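Side-chain contacts in long form salivary protein D7L1 (Aedes aegypti, PDB 3DXL), which binds and sequesters host biogenic amines and leukotrienes in two separate pockets, thereby modulating blood feeding by the female mosquito: residues D5-L10 with Q272-N277; F11-C16 with K35-E40. All blocks are in the same frame, centred on the assembly; numbering follows the deposited sequence.

Interaction 1 of 2, residues D5-L10 with Q272-N277; sequences DPEEML and QIYAFN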
ATOM      1  N   ASP A   5       7.894   3.827  -5.742  1.00 10.30           N
ATOM      2  CA  ASP A   5       8.563   2.686  -6.330  1.00 10.51           C
ATOM      3  C   ASP A   5       7.526   1.699  -6.889  1.00  9.92           C
ATOM      4  O   ASP A   5       6.317   1.943  -6.775  1.00  9.58           O
ATOM      5  CB  ASP A   5       9.575   2.053  -5.343  1.00 10.15           C
ATOM      6  CG  ASP A   5       8.923   1.308  -4.173  1.00 10.50           C
ATOM      7  OD1 ASP A   5       7.777   0.835  -4.304  1.00 10.95           O
ATOM      8  OD2 ASP A   5       9.602   1.169  -3.129  1.00 11.75           O
ATOM      9  N   PRO A   6       7.975   0.625  -7.553  1.00 10.17           N
ATOM     10  CA  PRO A   6       6.991  -0.288  -8.145  1.00 10.08           C
ATOM     11  C   PRO A   6       5.981  -0.895  -7.173  1.00  9.72           C
ATOM     12  O   PRO A   6       4.809  -1.063  -7.534  1.00  9.62           O
ATOM     13  CB  PRO A   6       7.861  -1.368  -8.785  1.00 10.86           C
ATOM     14  CG  PRO A   6       9.106  -0.618  -9.156  1.00 10.57           C
ATOM     15  CD  PRO A   6       9.348   0.267  -7.959  1.00 10.39           C
ATOM     16  N   GLU A   7       6.435  -1.225  -5.962  1.00  9.48           N
ATOM     17  CA  GLU A   7       5.568  -1.782  -4.928  1.00  9.07           C
ATOM     18  C   GLU A   7       4.535  -0.757  -4.487  1.00  8.52           C
ATOM     19  O   GLU A   7       3.367  -1.087  -4.247  1.00  8.36           O
ATOM     20  CB  GLU A   7       6.411  -2.241  -3.737  1.00  9.12           C
ATOM     21  CG  GLU A   7       5.605  -2.855  -2.588  1.00  9.02           C
ATOM     22  CD  GLU A   7       4.959  -1.825  -1.659  1.00  9.11           C
ATOM     23  OE1 GLU A   7       5.455  -0.685  -1.557  1.00  9.47           O
ATOM     24  OE2 GLU A   7       3.977  -2.184  -0.972  1.00  9.65           O
ATOM     25  N   GLU A   8       4.964   0.494  -4.381  1.00  8.81           N
ATOM     26  CA  GLU A   8       4.070   1.554  -3.942  1.00  9.22           C
ATOM     27  C   GLU A   8       2.961   1.807  -4.955  1.00  8.99           C
ATOM     28  O   GLU A   8       1.816   2.040  -4.575  1.00  9.11           O
ATOM     29  CB  GLU A   8       4.841   2.830  -3.615  1.00  9.95           C
ATOM     30  CG  GLU A   8       5.673   2.688  -2.342  1.00 10.44           C
ATOM     31  CD  GLU A   8       6.611   3.844  -2.093  1.00 12.10           C
ATOM     32  OE1 GLU A   8       7.358   4.225  -3.020  1.00 11.82           O
ATOM     33  OE2 GLU A   8       6.649   4.353  -0.953  1.00 15.91           O
ATOM     34  N   MET A   9       3.299   1.750  -6.244  1.00  9.21           N
ATOM     35  CA  MET A   9       2.281   1.887  -7.283  1.00  8.93           C
ATOM     36  C   MET A   9       1.384   0.659  -7.352  1.00  9.01           C
ATOM     37  O   MET A   9       0.175   0.788  -7.511  1.00  8.86           O
ATOM     38  CB  MET A   9       2.896   2.211  -8.647  1.00  9.33           C
ATOM     39  CG  MET A   9       3.593   3.561  -8.680  1.00 10.41           C
ATOM     40  SD  MET A   9       2.573   4.951  -8.095  1.00 11.78           S
ATOM     41  CE  MET A   9       1.101   4.776  -9.081  1.00 12.86           C
ATOM     42  N   LEU A  10       1.966  -0.526  -7.174  1.00  8.86           N
ATOM     43  CA  LEU A  10       1.160  -1.739  -7.157  1.00  8.82           C
ATOM     44  C   LEU A  10       0.157  -1.670  -6.003  1.00  8.54           C
ATOM     45  O   LEU A  10      -1.016  -2.032  -6.155  1.00  9.08           O
ATOM     46  CB  LEU A  10       2.034  -2.991  -7.036  1.00  9.51           C
ATOM     47  CG  LEU A  10       1.296  -4.331  -7.101  1.00 10.24           C
ATOM     48  CD1 LEU A  10       0.629  -4.582  -8.472  1.00 10.96           C
ATOM     49  CD2 LEU A  10       2.261  -5.441  -6.754  1.00 11.16           C
ATOM     50  N   GLN A 272       0.598 -11.094   0.805  1.00  8.66           N
ATOM     51  CA  GLN A 272       1.296 -11.997  -0.103  1.00 10.05           C
ATOM     52  C   GLN A 272       0.844 -11.852  -1.549  1.00  9.62           C
ATOM     53  O   GLN A 272       1.579 -12.242  -2.456  1.00 10.74           O
ATOM     54  CB  GLN A 272       1.078 -13.447   0.320  1.00 10.45           C
ATOM     55  CG  GLN A 272       1.590 -13.769   1.717  1.00 12.17           C
ATOM     56  CD  GLN A 272       1.190 -15.148   2.210  1.00 12.61           C
ATOM     57  OE1 GLN A 272       0.558 -15.926   1.499  1.00 15.02           O
ATOM     58  NE2 GLN A 272       1.544 -15.446   3.455  1.00 14.29           N
ATOM     59  N   ILE A 273      -0.366 -11.335  -1.763  1.00  9.53           N
ATOM     60  CA  ILE A 273      -0.917 -11.163  -3.106  1.00 10.66           C
ATOM     61  C   ILE A 273      -1.701  -9.863  -3.072  1.00  9.65           C
ATOM     62  O   ILE A 273      -2.805  -9.812  -2.532  1.00  9.85           O
ATOM     63  CB  ILE A 273      -1.882 -12.322  -3.505  1.00 11.51           C
ATOM     64  CG1 ILE A 273      -1.269 -13.707  -3.229  1.00 12.78           C
ATOM     65  CG2 ILE A 273      -2.297 -12.182  -4.973  1.00 13.26           C
ATOM     66  CD1 ILE A 273      -2.262 -14.851  -3.341  1.00 13.34           C
ATOM     67  N   TYR A 274      -1.150  -8.808  -3.652  1.00  9.18           N
ATOM     68  CA  TYR A 274      -1.824  -7.520  -3.555  1.00  8.70           C
ATOM     69  C   TYR A 274      -3.217  -7.560  -4.195  1.00  9.29           C
ATOM     70  O   TYR A 274      -4.150  -6.943  -3.680  1.00  9.72           O
ATOM     71  CB  TYR A 274      -0.953  -6.398  -4.119  1.00  8.61           C
ATOM     72  CG  TYR A 274       0.122  -5.900  -3.165  1.00  7.91           C
ATOM     73  CD1 TYR A 274       0.511  -6.640  -2.035  1.00  8.34           C
ATOM     74  CD2 TYR A 274       0.763  -4.690  -3.404  1.00  8.18           C
ATOM     75  CE1 TYR A 274       1.487  -6.172  -1.174  1.00  8.87           C
ATOM     76  CE2 TYR A 274       1.750  -4.220  -2.562  1.00  8.35           C
ATOM     77  CZ  TYR A 274       2.114  -4.975  -1.437  1.00  8.26           C
ATOM     78  OH  TYR A 274       3.091  -4.519  -0.586  1.00  8.54           O
ATOM     79  N   ALA A 275      -3.372  -8.353  -5.258  1.00  9.39           N
ATOM     80  CA  ALA A 275      -4.664  -8.578  -5.914  1.00  9.90           C
ATOM     81  C   ALA A 275      -5.534  -9.659  -5.251  1.00 10.07           C
ATOM     82  O   ALA A 275      -6.471 -10.161  -5.871  1.00 10.33           O
ATOM     83  CB  ALA A 275      -4.457  -8.898  -7.397  1.00 10.38           C
ATOM     84  N   PHE A 276      -5.235  -9.995  -3.988  1.00 10.20           N
ATOM     85  CA  PHE A 276      -5.961 -11.009  -3.193  1.00 11.00           C
ATOM     86  C   PHE A 276      -7.479 -11.028  -3.405  1.00 11.18           C
ATOM     87  O   PHE A 276      -8.073 -12.087  -3.624  1.00 11.76           O
ATOM     88  CB  PHE A 276      -5.647 -10.785  -1.712  1.00 11.07           C
ATOM     89  CG  PHE A 276      -6.186 -11.844  -0.788  1.00 11.33           C
ATOM     90  CD1 PHE A 276      -5.424 -12.965  -0.487  1.00 12.43           C
ATOM     91  CD2 PHE A 276      -7.436 -11.703  -0.193  1.00 12.75           C
ATOM     92  CE1 PHE A 276      -5.901 -13.934   0.388  1.00 13.04           C
ATOM     93  CE2 PHE A 276      -7.921 -12.679   0.681  1.00 13.79           C
ATOM     94  CZ  PHE A 276      -7.149 -13.789   0.966  1.00 13.41           C
ATOM     95  N   ASN A 277      -8.102  -9.854  -3.314  1.00 11.52           N
ATOM     96  CA  ASN A 277      -9.557  -9.735  -3.365  1.00 12.80           C
ATOM     97  C   ASN A 277     -10.123  -9.311  -4.710  1.00 12.72           C
ATOM     98  O   ASN A 277     -11.334  -9.083  -4.815  1.00 14.17           O
ATOM     99  CB  ASN A 277     -10.036  -8.762  -2.285  1.00 13.31           C
ATOM    100  CG  ASN A 277     -10.188  -9.422  -0.926  1.00 14.25           C
ATOM    101  OD1 ASN A 277     -10.654 -10.553  -0.835  1.00 15.26           O
ATOM    102  ND2 ASN A 277      -9.832  -8.702   0.136  1.00 16.38           N
TER
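Tyr274 reaches across from the loop 272-277 and donates a hydrogen bond from its OH to Glu7 OE2, in the first turn of helix 6-20; the two oxygens are 2.5 Å apart, a short bond. OE2 accepts on the lone pair facing away from the other carboxylate oxygen and lies at the edge of the phenol ring, near its plane. The carboxylate itself stands almost square to that ring, the two planes 81° apart. Glu7 gets there by a bend: CG lies anti to the backbone N (chi1 -180°), and chi2 of -81° then turns the carboxylate toward the phenol. At CD2 of the same ring the contact is apolar, with Leu10 CD2 3.7 Å from Tyr274 CD2 and Leu10 CG nearly as close, so one tyrosine meets two successive turns of the helix.

In the second shell, Arg198 forms a salt bridge to the same OE2, which therefore has two partners, and Arg147 makes a cation-pi contact with the Tyr274 ring. A capping box fixes the helix start: Glu8 N donates to Asp5 OD1 and Asp5 N to Glu8 OE1, both at 2.8 Å.

The contact ties the start of helix 6-20 to the loop after helix 257-271, with the Leu10 side chain about 4 Å from that of Lys149 of the leukotriene E4 site. Helix 153-161 touches Glu7 and Tyr274 through Tyr153, while Tyr139 of helix 132-142 packs on Leu10.

Interaction 2 of 2, residues F11-C16 with K35-E40; sequences FIFTRC and KEWINE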
ATOM      1  N   PHE A  11       0.614  -1.200  -4.839  1.00  8.49           N
ATOM      2  CA  PHE A  11      -0.283  -1.041  -3.708  1.00  8.43           C
ATOM      3  C   PHE A  11      -1.439  -0.097  -4.057  1.00  8.78           C
ATOM      4  O   PHE A  11      -2.596  -0.404  -3.780  1.00  8.97           O
ATOM      5  CB  PHE A  11       0.454  -0.534  -2.474  1.00  9.02           C
ATOM      6  CG  PHE A  11      -0.445  -0.376  -1.299  1.00  9.84           C
ATOM      7  CD1 PHE A  11      -0.824  -1.486  -0.548  1.00 10.83           C
ATOM      8  CD2 PHE A  11      -0.969   0.865  -0.973  1.00 11.17           C
ATOM      9  CE1 PHE A  11      -1.704  -1.353   0.525  1.00 11.93           C
ATOM     10  CE2 PHE A  11      -1.843   1.012   0.099  1.00 12.15           C
ATOM     11  CZ  PHE A  11      -2.208  -0.104   0.851  1.00 11.81           C
ATOM     12  N   ILE A  12      -1.116   1.056  -4.635  1.00  9.08           N
ATOM     13  CA  ILE A  12      -2.141   2.025  -5.025  1.00  9.41           C
ATOM     14  C   ILE A  12      -3.152   1.433  -6.003  1.00  9.11           C
ATOM     15  O   ILE A  12      -4.360   1.504  -5.780  1.00  9.36           O
ATOM     16  CB  ILE A  12      -1.508   3.320  -5.606  1.00  9.44           C
ATOM     17  CG1 ILE A  12      -0.832   4.116  -4.486  1.00 10.11           C
ATOM     18  CG2 ILE A  12      -2.569   4.164  -6.331  1.00  9.69           C
ATOM     19  CD1 ILE A  12       0.056   5.256  -4.964  1.00 10.12           C
ATOM     20  N   PHE A  13      -2.661   0.832  -7.084  1.00  9.32           N
ATOM     21  CA  PHE A  13      -3.581   0.333  -8.092  1.00  9.64           C
ATOM     22  C   PHE A  13      -4.489  -0.753  -7.512  1.00  9.42           C
ATOM     23  O   PHE A  13      -5.705  -0.740  -7.705  1.00  9.55           O
ATOM     24  CB  PHE A  13      -2.847  -0.207  -9.330  1.00 10.72           C
ATOM     25  CG  PHE A  13      -1.945   0.804 -10.027  1.00 11.86           C
ATOM     26  CD1 PHE A  13      -2.306   2.139 -10.148  1.00 12.34           C
ATOM     27  CD2 PHE A  13      -0.725   0.393 -10.554  1.00 13.30           C
ATOM     28  CE1 PHE A  13      -1.464   3.046 -10.800  1.00 13.58           C
ATOM     29  CE2 PHE A  13       0.120   1.294 -11.203  1.00 14.73           C
ATOM     30  CZ  PHE A  13      -0.253   2.611 -11.314  1.00 14.06           C
ATOM     31  N   THR A  14      -3.888  -1.709  -6.805  1.00  9.20           N
ATOM     32  CA  THR A  14      -4.674  -2.817  -6.270  1.00  9.36           C
ATOM     33  C   THR A  14      -5.644  -2.389  -5.174  1.00  8.66           C
ATOM     34  O   THR A  14      -6.772  -2.889  -5.140  1.00  9.10           O
ATOM     35  CB  THR A  14      -3.795  -4.006  -5.816  1.00  8.87           C
ATOM     36  OG1 THR A  14      -2.865  -3.571  -4.820  1.00  9.34           O
ATOM     37  CG2 THR A  14      -3.057  -4.602  -7.011  1.00 10.25           C
ATOM     38  N   ARG A  15      -5.228  -1.469  -4.297  1.00  9.18           N
ATOM     39  CA  ARG A  15      -6.133  -0.936  -3.279  1.00  9.08           C
ATOM     40  C   ARG A  15      -7.322  -0.226  -3.930  1.00  9.13           C
ATOM     41  O   ARG A  15      -8.473  -0.430  -3.547  1.00  8.99           O
ATOM     42  CB  ARG A  15      -5.406  -0.001  -2.307  1.00  9.35           C
ATOM     43  CG  ARG A  15      -6.309   0.774  -1.344  1.00  9.37           C
ATOM     44  CD  ARG A  15      -7.171  -0.118  -0.431  1.00 10.55           C
ATOM     45  NE  ARG A  15      -6.378  -1.025   0.401  1.00  9.66           N
ATOM     46  CZ  ARG A  15      -5.828  -0.686   1.561  1.00  9.57           C
ATOM     47  NH1 ARG A  15      -5.991   0.533   2.068  1.00  9.91           N
ATOM     48  NH2 ARG A  15      -5.115  -1.584   2.227  1.00  8.73           N
ATOM     49  N   CYS A  16      -7.044   0.603  -4.929  1.00  9.31           N
ATOM     50  CA  CYS A  16      -8.108   1.338  -5.587  1.00  9.40           C
ATOM     51  C   CYS A  16      -9.056   0.405  -6.341  1.00  9.09           C
ATOM     52  O   CYS A  16     -10.269   0.637  -6.354  1.00  9.29           O
ATOM     53  CB  CYS A  16      -7.506   2.398  -6.497  1.00  9.61           C
ATOM     54  SG  CYS A  16      -6.767   3.759  -5.565  1.00 11.08           S
ATOM     55  N   LYS A  35      -6.621  -3.189 -15.084  1.00 16.29           N
ATOM     56  CA  LYS A  35      -5.259  -3.726 -14.903  1.00 17.65           C
ATOM     57  C   LYS A  35      -4.317  -3.284 -16.004  1.00 17.96           C
ATOM     58  O   LYS A  35      -3.122  -3.099 -15.758  1.00 18.42           O
ATOM     59  CB  LYS A  35      -5.257  -5.254 -14.874  1.00 18.25           C
ATOM     60  CG  LYS A  35      -5.785  -5.872 -13.614  1.00 20.55           C
ATOM     61  CD  LYS A  35      -5.411  -7.347 -13.541  1.00 23.50           C
ATOM     62  CE  LYS A  35      -5.370  -8.018 -14.911  1.00 24.76           C
ATOM     63  NZ  LYS A  35      -4.947  -9.441 -14.797  1.00 26.92           N
ATOM     64  N   GLU A  36      -4.864  -3.142 -17.209  1.00 17.88           N
ATOM     65  CA  GLU A  36      -4.094  -2.815 -18.404  1.00 18.12           C
ATOM     66  C   GLU A  36      -4.095  -1.317 -18.711  1.00 17.51           C
ATOM     67  O   GLU A  36      -3.757  -0.903 -19.828  1.00 17.89           O
ATOM     68  CB  GLU A  36      -4.627  -3.608 -19.605  1.00 18.96           C
ATOM     69  CG  GLU A  36      -4.615  -5.138 -19.425  1.00 21.21           C
ATOM     70  CD  GLU A  36      -3.248  -5.703 -19.059  1.00 23.71           C
ATOM     71  OE1 GLU A  36      -2.244  -5.314 -19.694  1.00 25.72           O
ATOM     72  OE2 GLU A  36      -3.178  -6.553 -18.143  1.00 25.77           O
ATOM     73  N   TRP A  37      -4.466  -0.510 -17.717  1.00 16.53           N
ATOM     74  CA  TRP A  37      -4.509   0.949 -17.863  1.00 15.55           C
ATOM     75  C   TRP A  37      -5.591   1.411 -18.858  1.00 15.16           C
ATOM     76  O   TRP A  37      -5.487   2.475 -19.468  1.00 15.15           O
ATOM     77  CB  TRP A  37      -3.117   1.499 -18.215  1.00 15.48           C
ATOM     78  CG  TRP A  37      -2.160   1.502 -17.050  1.00 14.78           C
ATOM     79  CD1 TRP A  37      -1.721   0.416 -16.325  1.00 15.24           C
ATOM     80  CD2 TRP A  37      -1.524   2.644 -16.478  1.00 14.24           C
ATOM     81  NE1 TRP A  37      -0.857   0.828 -15.343  1.00 15.56           N
ATOM     82  CE2 TRP A  37      -0.718   2.189 -15.409  1.00 14.25           C
ATOM     83  CE3 TRP A  37      -1.561   4.016 -16.761  1.00 13.54           C
ATOM     84  CZ2 TRP A  37       0.053   3.060 -14.632  1.00 14.97           C
ATOM     85  CZ3 TRP A  37      -0.802   4.879 -15.991  1.00 14.88           C
ATOM     86  CH2 TRP A  37      -0.010   4.400 -14.930  1.00 15.10           C
ATOM     87  N   ILE A  38      -6.637   0.600 -18.997  1.00 14.57           N
ATOM     88  CA  ILE A  38      -7.788   0.943 -19.817  1.00 14.66           C
ATOM     89  C   ILE A  38      -8.905   1.336 -18.851  1.00 14.02           C
ATOM     90  O   ILE A  38      -9.526   0.473 -18.215  1.00 13.80           O
ATOM     91  CB  ILE A  38      -8.203  -0.235 -20.736  1.00 14.97           C
ATOM     92  CG1 ILE A  38      -7.038  -0.665 -21.644  1.00 16.35           C
ATOM     93  CG2 ILE A  38      -9.407   0.138 -21.579  1.00 15.32           C
ATOM     94  CD1 ILE A  38      -7.288  -1.977 -22.394  1.00 16.69           C
ATOM     95  N   ASN A  39      -9.128   2.639 -18.715  1.00 13.50           N
ATOM     96  CA  ASN A  39     -10.084   3.130 -17.731  1.00 13.94           C
ATOM     97  C   ASN A  39     -11.473   3.201 -18.338  1.00 13.63           C
ATOM     98  O   ASN A  39     -11.941   4.268 -18.731  1.00 13.63           O
ATOM     99  CB  ASN A  39      -9.641   4.478 -17.166  1.00 14.13           C
ATOM    100  CG  ASN A  39      -8.391   4.369 -16.311  1.00 15.79           C
ATOM    101  OD1 ASN A  39      -8.083   3.304 -15.761  1.00 15.86           O
ATOM    102  ND2 ASN A  39      -7.663   5.473 -16.191  1.00 17.12           N
ATOM    103  N   GLU A  40     -12.103   2.032 -18.420  1.00 13.81           N
ATOM    104  CA  GLU A  40     -13.388   1.855 -19.072  1.00 14.80           C
ATOM    105  C   GLU A  40     -14.243   0.915 -18.229  1.00 14.28           C
ATOM    106  O   GLU A  40     -13.696   0.072 -17.502  1.00 13.84           O
ATOM    107  CB  GLU A  40     -13.198   1.256 -20.470  1.00 14.82           C
ATOM    108  CG  GLU A  40     -12.546   2.207 -21.468  1.00 15.88           C
ATOM    109  CD  GLU A  40     -12.197   1.551 -22.789  1.00 16.81           C
ATOM    110  OE1 GLU A  40     -12.545   0.374 -23.005  1.00 18.66           O
ATOM    111  OE2 GLU A  40     -11.553   2.228 -23.618  1.00 19.35           O
TER
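Between the helical segment 11-16 and the loop 35-40 the backbones stay well apart, Phe13 CA and Lys35 CA being the nearest pair at 8.1 Å, and side chains alone bridge the gap. Phe13 and Trp37 do this. The far end of the phenylalanine, CZ, meets the benzo part of the indole at Trp37 CZ2, 3.4 Å away, and Trp37 CH2 follows at 4.0 Å from Phe13 CZ. The six-membered rings are steeply inclined, planes 77° apart and centroids 5.3 Å apart, in an oblique meeting. Both rings leave their backbones with CG anti to the carbonyl carbon; for Trp37 this (chi1 -74°) swings the indole back toward helix 6-20.

The tryptophan is placed by the end of helix 27-34. It is the C-prime residue of a Schellman motif, with positive phi (67°), its N hydrogen-bonded to Trp34 O and Ile38 N to Lys33 O. Lys125 adds a cation-pi contact to the indole, and Phe128 touches it as well. Trp37 belongs to the leukotriene E4 site, as does nearby Gly130, so Phe13 packs against a residue of that site, consistent with a place beside the N-terminal lipid pocket of this odorant-binding-protein fold.

Starting at the N terminus, helix 6-20 supplies one side of both contacts, its first turns to interaction 1 and the next ones to interaction 2. Interaction 2 closes first, a short loop through helix 27-34 back onto the same helix, all within the N-terminal odorant-binding-protein-like part of the chain. Interaction 1 closes far later, when the chain has run through helix 257-271 into the loop 272-277, and so encloses interaction 2. Their centres lie about 11 Å apart, and they touch: Tyr274 CB packs 3.5 Å from Thr14 OG1. Helix 6-20 thus joins the leukotriene-binding region to the loop that follows the last long helix of the chain.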